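Local coordinates for glutathione transferase (Phanerochaete chrysosporium, PDB 4F0C), which probably transfers glutathione to other molecules, and binds oxidized glutathione disulfide, at residues L25-L30 with H89-S94; S153-R158 with H201-A206. One frame throughout, in Å; residues are numbered along the deposited sequence.

Interaction 1: residues L25-L30 with H89-S94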
loop_
_atom_site.group_PDB
_atom_site.type_symbol
_atom_site.label_atom_id
_atom_site.label_comp_id
_atom_site.label_asym_id
_atom_site.label_seq_id
_atom_site.Cartn_x
_atom_site.Cartn_y
_atom_site.Cartn_z
ATOM N N LEU A 25 -12.194 -15.726 1.430
ATOM C CA LEU A 25 -13.578 -16.164 1.215
ATOM C C LEU A 25 -13.702 -17.677 1.476
ATOM O O LEU A 25 -14.676 -18.126 2.085
ATOM C CB LEU A 25 -14.041 -15.829 -0.207
ATOM C CG LEU A 25 -14.243 -14.331 -0.502
ATOM C CD1 LEU A 25 -14.463 -14.137 -1.994
ATOM C CD2 LEU A 25 -15.417 -13.750 0.279
ATOM N N ARG A 26 -12.713 -18.452 1.017
ATOM C CA ARG A 26 -12.728 -19.902 1.275
ATOM C C ARG A 26 -12.585 -20.207 2.765
ATOM O O ARG A 26 -13.264 -21.088 3.271
ATOM C CB ARG A 26 -11.643 -20.636 0.483
ATOM C CG ARG A 26 -11.868 -20.617 -1.020
ATOM C CD ARG A 26 -10.803 -21.419 -1.827
ATOM N NE ARG A 26 -10.921 -20.988 -3.216
ATOM C CZ ARG A 26 -11.771 -21.497 -4.101
ATOM N NH1 ARG A 26 -12.528 -22.549 -3.796
ATOM N NH2 ARG A 26 -11.838 -20.960 -5.315
ATOM N N GLU A 27 -11.679 -19.500 3.447
ATOM C CA GLU A 27 -11.478 -19.687 4.899
ATOM C C GLU A 27 -12.776 -19.467 5.676
ATOM O O GLU A 27 -13.075 -20.190 6.627
ATOM C CB GLU A 27 -10.407 -18.711 5.445
ATOM C CG GLU A 27 -8.967 -19.047 5.051
ATOM C CD GLU A 27 -8.339 -20.179 5.886
ATOM O OE1 GLU A 27 -9.063 -20.970 6.511
ATOM O OE2 GLU A 27 -7.097 -20.267 5.920
ATOM N N LEU A 28 -13.541 -18.458 5.270
ATOM C CA LEU A 28 -14.790 -18.117 5.964
ATOM C C LEU A 28 -15.999 -18.893 5.459
ATOM O O LEU A 28 -17.087 -18.763 6.011
ATOM C CB LEU A 28 -15.070 -16.598 5.881
ATOM C CG LEU A 28 -14.234 -15.764 6.861
ATOM C CD1 LEU A 28 -14.223 -14.253 6.486
ATOM C CD2 LEU A 28 -14.729 -15.981 8.300
ATOM N N GLY A 29 -15.821 -19.684 4.403
ATOM C CA GLY A 29 -16.922 -20.484 3.886
ATOM C C GLY A 29 -17.990 -19.648 3.178
ATOM O O GLY A 29 -19.140 -20.060 3.081
ATOM N N LEU A 30 -17.607 -18.478 2.681
ATOM C CA LEU A 30 -18.546 -17.549 2.036
ATOM C C LEU A 30 -18.772 -17.901 0.561
ATOM O O LEU A 30 -17.876 -18.423 -0.097
ATOM C CB LEU A 30 -18.003 -16.118 2.156
ATOM C CG LEU A 30 -18.006 -15.564 3.595
ATOM C CD1 LEU A 30 -17.119 -14.300 3.779
ATOM C CD2 LEU A 30 -19.450 -15.284 4.037
ATOM N N HIS A 89 -14.207 -13.264 14.856
ATOM C CA HIS A 89 -12.779 -12.885 14.718
ATOM C C HIS A 89 -11.897 -14.130 14.522
ATOM O O HIS A 89 -10.851 -14.307 15.177
ATOM C CB HIS A 89 -12.333 -12.058 15.937
ATOM C CG HIS A 89 -13.193 -10.845 16.183
ATOM N ND1 HIS A 89 -14.151 -10.803 17.174
ATOM C CD2 HIS A 89 -13.269 -9.660 15.536
ATOM C CE1 HIS A 89 -14.746 -9.620 17.158
ATOM N NE2 HIS A 89 -14.238 -8.915 16.167
ATOM N N LYS A 90 -12.340 -15.005 13.619
ATOM C CA LYS A 90 -11.546 -16.173 13.253
ATOM C C LYS A 90 -10.284 -15.784 12.472
ATOM O O LYS A 90 -9.298 -16.520 12.486
ATOM C CB LYS A 90 -12.394 -17.136 12.415
ATOM C CG LYS A 90 -13.544 -17.798 13.202
ATOM C CD LYS A 90 -14.473 -18.544 12.250
ATOM C CE LYS A 90 -15.510 -19.369 12.978
ATOM N NZ LYS A 90 -16.297 -20.171 11.979
ATOM N N PHE A 91 -10.320 -14.632 11.797
ATOM C CA PHE A 91 -9.200 -14.185 10.953
ATOM C C PHE A 91 -8.958 -12.708 11.131
ATOM O O PHE A 91 -8.491 -12.039 10.204
ATOM C CB PHE A 91 -9.495 -14.503 9.471
ATOM C CG PHE A 91 -9.759 -15.962 9.240
ATOM C CD1 PHE A 91 -8.716 -16.868 9.239
ATOM C CD2 PHE A 91 -11.054 -16.436 9.113
ATOM C CE1 PHE A 91 -8.943 -18.230 9.074
ATOM C CE2 PHE A 91 -11.288 -17.802 8.949
ATOM C CZ PHE A 91 -10.229 -18.691 8.944
ATOM N N SER A 92 -9.306 -12.185 12.313
ATOM C CA SER A 92 -9.233 -10.729 12.547
ATOM C C SER A 92 -9.266 -10.502 14.062
ATOM O O SER A 92 -9.210 -11.472 14.847
ATOM C CB SER A 92 -10.398 -9.996 11.833
ATOM O OG SER A 92 -11.661 -10.456 12.344
ATOM N N VAL A 93 -9.338 -9.245 14.479
ATOM C CA VAL A 93 -9.160 -8.894 15.890
ATOM C C VAL A 93 -10.242 -7.945 16.384
ATOM O O VAL A 93 -10.897 -7.275 15.581
ATOM C CB VAL A 93 -7.745 -8.274 16.149
ATOM C CG1 VAL A 93 -6.662 -9.343 15.987
ATOM C CG2 VAL A 93 -7.447 -7.099 15.212
ATOM N N SER A 94 -10.408 -7.858 17.701
ATOM C CA SER A 94 -11.505 -7.047 18.247
ATOM C C SER A 94 -11.081 -5.688 18.847
ATOM O O SER A 94 -11.782 -4.691 18.671
ATOM C CB SER A 94 -12.327 -7.853 19.259
ATOM O OG SER A 94 -11.482 -8.332 20.263
HETATM O O HOH W 1 -14.779 -20.050 9.079
HETATM O O HOH W 2 -17.274 -18.961 9.452
#
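E27 and L28, in the last turn of the first helix of the thioredoxin-like domain of this glutathione transferase, receive the ring of F91 from the loop that leads toward helix 96-126.

The main contact is a CH-pi interaction. E27 CB lies over one face of the F91 ring, 3.9 Å from its centroid and 28° off the ring normal, so it sits above the CZ side of the ring rather than its middle. The chain of E27 then bends at chi2 (-79°) and folds back along the ring, bringing OE1 to 3.5 Å from F91 CZ. The carboxylate and ring planes stand 43° apart, neither stacked nor perpendicular. The carboxylate itself is anchored by a salt bridge from OE2 to R210 NE; F91 also packs against R210.

Apolar contact comes from the next residue. L28 reaches the ring at its edge, in plane, with CD2 3.8 Å from F91 CD2; the two side chains lie alongside each other, pointing opposite ways. With E27 above and L28 at the rim, two consecutive helix residues embrace one aromatic ring. L166 packs on F91 as well.

No direct hydrogen bond joins the segments, and water does that work at the helix end. G29, with positive phi, terminates the helix in a Schellman motif: its N bonds to R26 O, and L30 N bonds to L25 O. The carbonyls of E27 and L28 are met by water molecules, both shared with the extended side chain of K90. One water donates to E27 O at 3.0 Å and accepts from K90 NZ at 3.3 Å. The second water accepts from K90 NZ at 3.0 Å. From the oxygen of that second water to L28 O the bond is weak, 3.5 Å long.

Interaction 2: residues S153-R158 with H201-A206. With SO4 (sulfate ion), chain C.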
loop_
_atom_site.group_PDB
_atom_site.type_symbol
_atom_site.label_atom_id
_atom_site.label_comp_id
_atom_site.label_asym_id
_atom_site.label_seq_id
_atom_site.Cartn_x
_atom_site.Cartn_y
_atom_site.Cartn_z
ATOM N N SER A 153 12.920 -11.221 10.973
ATOM C CA SER A 153 13.275 -10.542 12.216
ATOM C C SER A 153 12.125 -10.539 13.217
ATOM O O SER A 153 12.369 -10.535 14.421
ATOM C CB SER A 153 13.767 -9.100 11.970
ATOM O OG SER A 153 12.688 -8.216 11.631
ATOM N N VAL A 154 10.883 -10.559 12.738
ATOM C CA VAL A 154 9.756 -10.628 13.681
ATOM C C VAL A 154 9.216 -12.044 13.897
ATOM O O VAL A 154 8.882 -12.395 15.030
ATOM C CB VAL A 154 8.572 -9.629 13.347
ATOM C CG1 VAL A 154 9.098 -8.233 13.081
ATOM C CG2 VAL A 154 7.742 -10.104 12.180
ATOM N N LEU A 155 9.144 -12.852 12.835
ATOM C CA LEU A 155 8.568 -14.206 12.945
ATOM C C LEU A 155 9.457 -15.174 13.721
ATOM O O LEU A 155 9.026 -16.272 14.093
ATOM C CB LEU A 155 8.236 -14.762 11.554
ATOM C CG LEU A 155 7.090 -13.961 10.894
ATOM C CD1 LEU A 155 7.009 -14.308 9.423
ATOM C CD2 LEU A 155 5.770 -14.270 11.600
ATOM N N SER A 156 10.711 -14.802 13.964
ATOM C CA SER A 156 11.532 -15.672 14.814
ATOM C C SER A 156 11.101 -15.528 16.270
ATOM O O SER A 156 11.537 -16.285 17.115
ATOM C CB SER A 156 13.025 -15.324 14.685
ATOM O OG SER A 156 13.218 -13.950 15.007
ATOM N N GLN A 157 10.259 -14.543 16.572
ATOM C CA GLN A 157 9.873 -14.285 17.947
ATOM C C GLN A 157 8.366 -14.155 18.109
ATOM O O GLN A 157 7.899 -13.843 19.187
ATOM C CB GLN A 157 10.534 -12.989 18.430
ATOM C CG GLN A 157 12.047 -13.104 18.452
ATOM C CD GLN A 157 12.694 -12.023 19.261
ATOM O OE1 GLN A 157 12.286 -10.862 19.213
ATOM N NE2 GLN A 157 13.716 -12.392 20.020
ATOM N N ARG A 158 7.608 -14.363 17.042
ATOM C CA ARG A 158 6.149 -14.411 17.178
ATOM C C ARG A 158 5.621 -15.424 16.185
ATOM O O ARG A 158 6.214 -15.596 15.119
ATOM C CB ARG A 158 5.482 -13.031 16.928
ATOM C CG ARG A 158 5.641 -12.497 15.505
ATOM C CD ARG A 158 5.027 -11.069 15.365
ATOM N NE ARG A 158 5.877 -10.039 16.017
ATOM C CZ ARG A 158 5.706 -8.724 15.845
ATOM N NH1 ARG A 158 4.719 -8.289 15.058
ATOM N NH2 ARG A 158 6.529 -7.846 16.435
ATOM N N HIS A 201 9.887 -19.279 6.463
ATOM C CA HIS A 201 9.506 -20.569 5.882
ATOM C C HIS A 201 8.488 -21.299 6.764
ATOM O O HIS A 201 7.533 -21.894 6.250
ATOM C CB HIS A 201 10.738 -21.447 5.655
ATOM C CG HIS A 201 10.419 -22.853 5.220
ATOM N ND1 HIS A 201 10.401 -23.920 6.096
ATOM C CD2 HIS A 201 10.134 -23.366 3.998
ATOM C CE1 HIS A 201 10.100 -25.027 5.435
ATOM N NE2 HIS A 201 9.943 -24.721 4.160
ATOM N N ARG A 202 8.716 -21.286 8.080
ATOM C CA ARG A 202 7.798 -21.947 9.030
ATOM C C ARG A 202 6.387 -21.383 8.895
ATOM O O ARG A 202 5.398 -22.120 8.786
ATOM C CB ARG A 202 8.277 -21.704 10.462
ATOM C CG ARG A 202 7.393 -22.296 11.554
ATOM C CD ARG A 202 7.577 -21.539 12.884
ATOM N NE ARG A 202 6.886 -20.253 12.896
ATOM C CZ ARG A 202 7.468 -19.086 13.187
ATOM N NH1 ARG A 202 8.775 -19.038 13.498
ATOM N NH2 ARG A 202 6.738 -17.972 13.197
ATOM N N TRP A 203 6.308 -20.056 8.909
ATOM C CA TRP A 203 5.030 -19.345 8.863
ATOM C C TRP A 203 4.346 -19.524 7.520
ATOM O O TRP A 203 3.142 -19.831 7.449
ATOM C CB TRP A 203 5.342 -17.882 9.139
ATOM C CG TRP A 203 4.332 -16.766 8.887
ATOM C CD1 TRP A 203 3.289 -16.405 9.681
ATOM C CD2 TRP A 203 4.428 -15.766 7.866
ATOM N NE1 TRP A 203 2.694 -15.250 9.199
ATOM C CE2 TRP A 203 3.393 -14.831 8.092
ATOM C CE3 TRP A 203 5.299 -15.570 6.774
ATOM C CZ2 TRP A 203 3.189 -13.725 7.258
ATOM C CZ3 TRP A 203 5.098 -14.468 5.950
ATOM C CH2 TRP A 203 4.050 -13.561 6.198
ATOM N N HIS A 204 5.104 -19.335 6.445
ATOM C CA HIS A 204 4.547 -19.527 5.095
ATOM C C HIS A 204 4.048 -20.955 4.934
ATOM O O HIS A 204 2.974 -21.196 4.392
ATOM C CB HIS A 204 5.600 -19.216 4.028
ATOM C CG HIS A 204 5.078 -19.296 2.627
ATOM N ND1 HIS A 204 4.265 -18.324 2.082
ATOM C CD2 HIS A 204 5.254 -20.228 1.660
ATOM C CE1 HIS A 204 3.952 -18.664 0.840
ATOM N NE2 HIS A 204 4.544 -19.811 0.557
ATOM N N THR A 205 4.812 -21.930 5.418
ATOM C CA THR A 205 4.403 -23.320 5.245
ATOM C C THR A 205 3.136 -23.608 6.025
ATOM O O THR A 205 2.261 -24.345 5.558
ATOM C CB THR A 205 5.544 -24.303 5.658
ATOM O OG1 THR A 205 6.666 -24.057 4.811
ATOM C CG2 THR A 205 5.104 -25.788 5.540
ATOM N N ALA A 206 3.035 -23.039 7.220
ATOM C CA ALA A 206 1.848 -23.253 8.021
ATOM C C ALA A 206 0.627 -22.674 7.271
ATOM O O ALA A 206 -0.437 -23.296 7.239
ATOM C CB ALA A 206 2.001 -22.636 9.410
HETATM S S SO4 C . 4.812 -4.586 15.537
HETATM O O1 SO4 C . 5.081 -3.578 14.500
HETATM O O2 SO4 C . 4.166 -3.978 16.680
HETATM O O3 SO4 C . 3.814 -5.610 15.150
HETATM O O4 SO4 C . 6.069 -5.210 15.840
#
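R202 and W203 on helix 198-209 hold segment 153-158 in the all-helical C-terminal domain of the transferase, one by its carbonyls and the other by the side chain of L155.

Starting from CB, the side chain of R202 sets out with CG anti to the backbone N (chi1 178°), runs on and bends at chi3, which turns the guanidinium toward the other segment. There NH1 and NH2 close end-on upon a single atom, L155 O. NH1 donates at 2.8 Å to L155 O with an N-H...O angle of 149°, and NH2 donates to the same oxygen at 3.0 Å. That oxygen lies almost exactly in the guanidinium plane, so both N-H groups converge on it in the plane of the group. NH2 also passes 3.9 Å from L155 CB and makes a weak bond to R158 O at 3.1 Å, approached obliquely, and another weak one to Q159 O. One positive group thus gathers the carbonyls of L155, R158 and Q159.

Beside this clasp, L155 CD1 presses over one face of the W203 indole, 3.3 Å from W203 CD2, a CH-pi contact 28° off the normal of the six-membered ring, while CD2 of the leucine leans toward W203 CD1. The indole NE1 is bonded to D170.

R158 itself points its guanidinium away, into a two-pronged grip on a sulfate, probably from the crystallisation liquor: R158 NH2 bonds to sulfate O4 at 2.7 Å and R158 NH1 to sulfate O3 at 2.8 Å. NH1 also bonds to L161 O, and W105 and Q104, with W72 of the second subunit, also hydrogen-bond the sulfate. W203 and H204 pack on helix 174-184, while V154 and R158 meet W105 of helix 96-126, with P54 of the second subunit against V154.

From the N terminus, the chain forms strand 7-11 and helix 18-28, then passes through the rest of the four-stranded sheet and helix 74-85 before the loop at 89-94 returns to the end of helix 18-28; interaction 1 closes that circuit of 58 residues. The chain next runs along helices 96-126 and 134-155 into interaction 2, whose loop of 42 residues, without a strand, ends on helix 198-209. The two loops follow in series, neither enclosing nor crossing the other. Interaction 1 fastens the thioredoxin-like domain to the interdomain linker, and interaction 2 joins two helices within the C-terminal domain. Their centres lie about 21 Å apart.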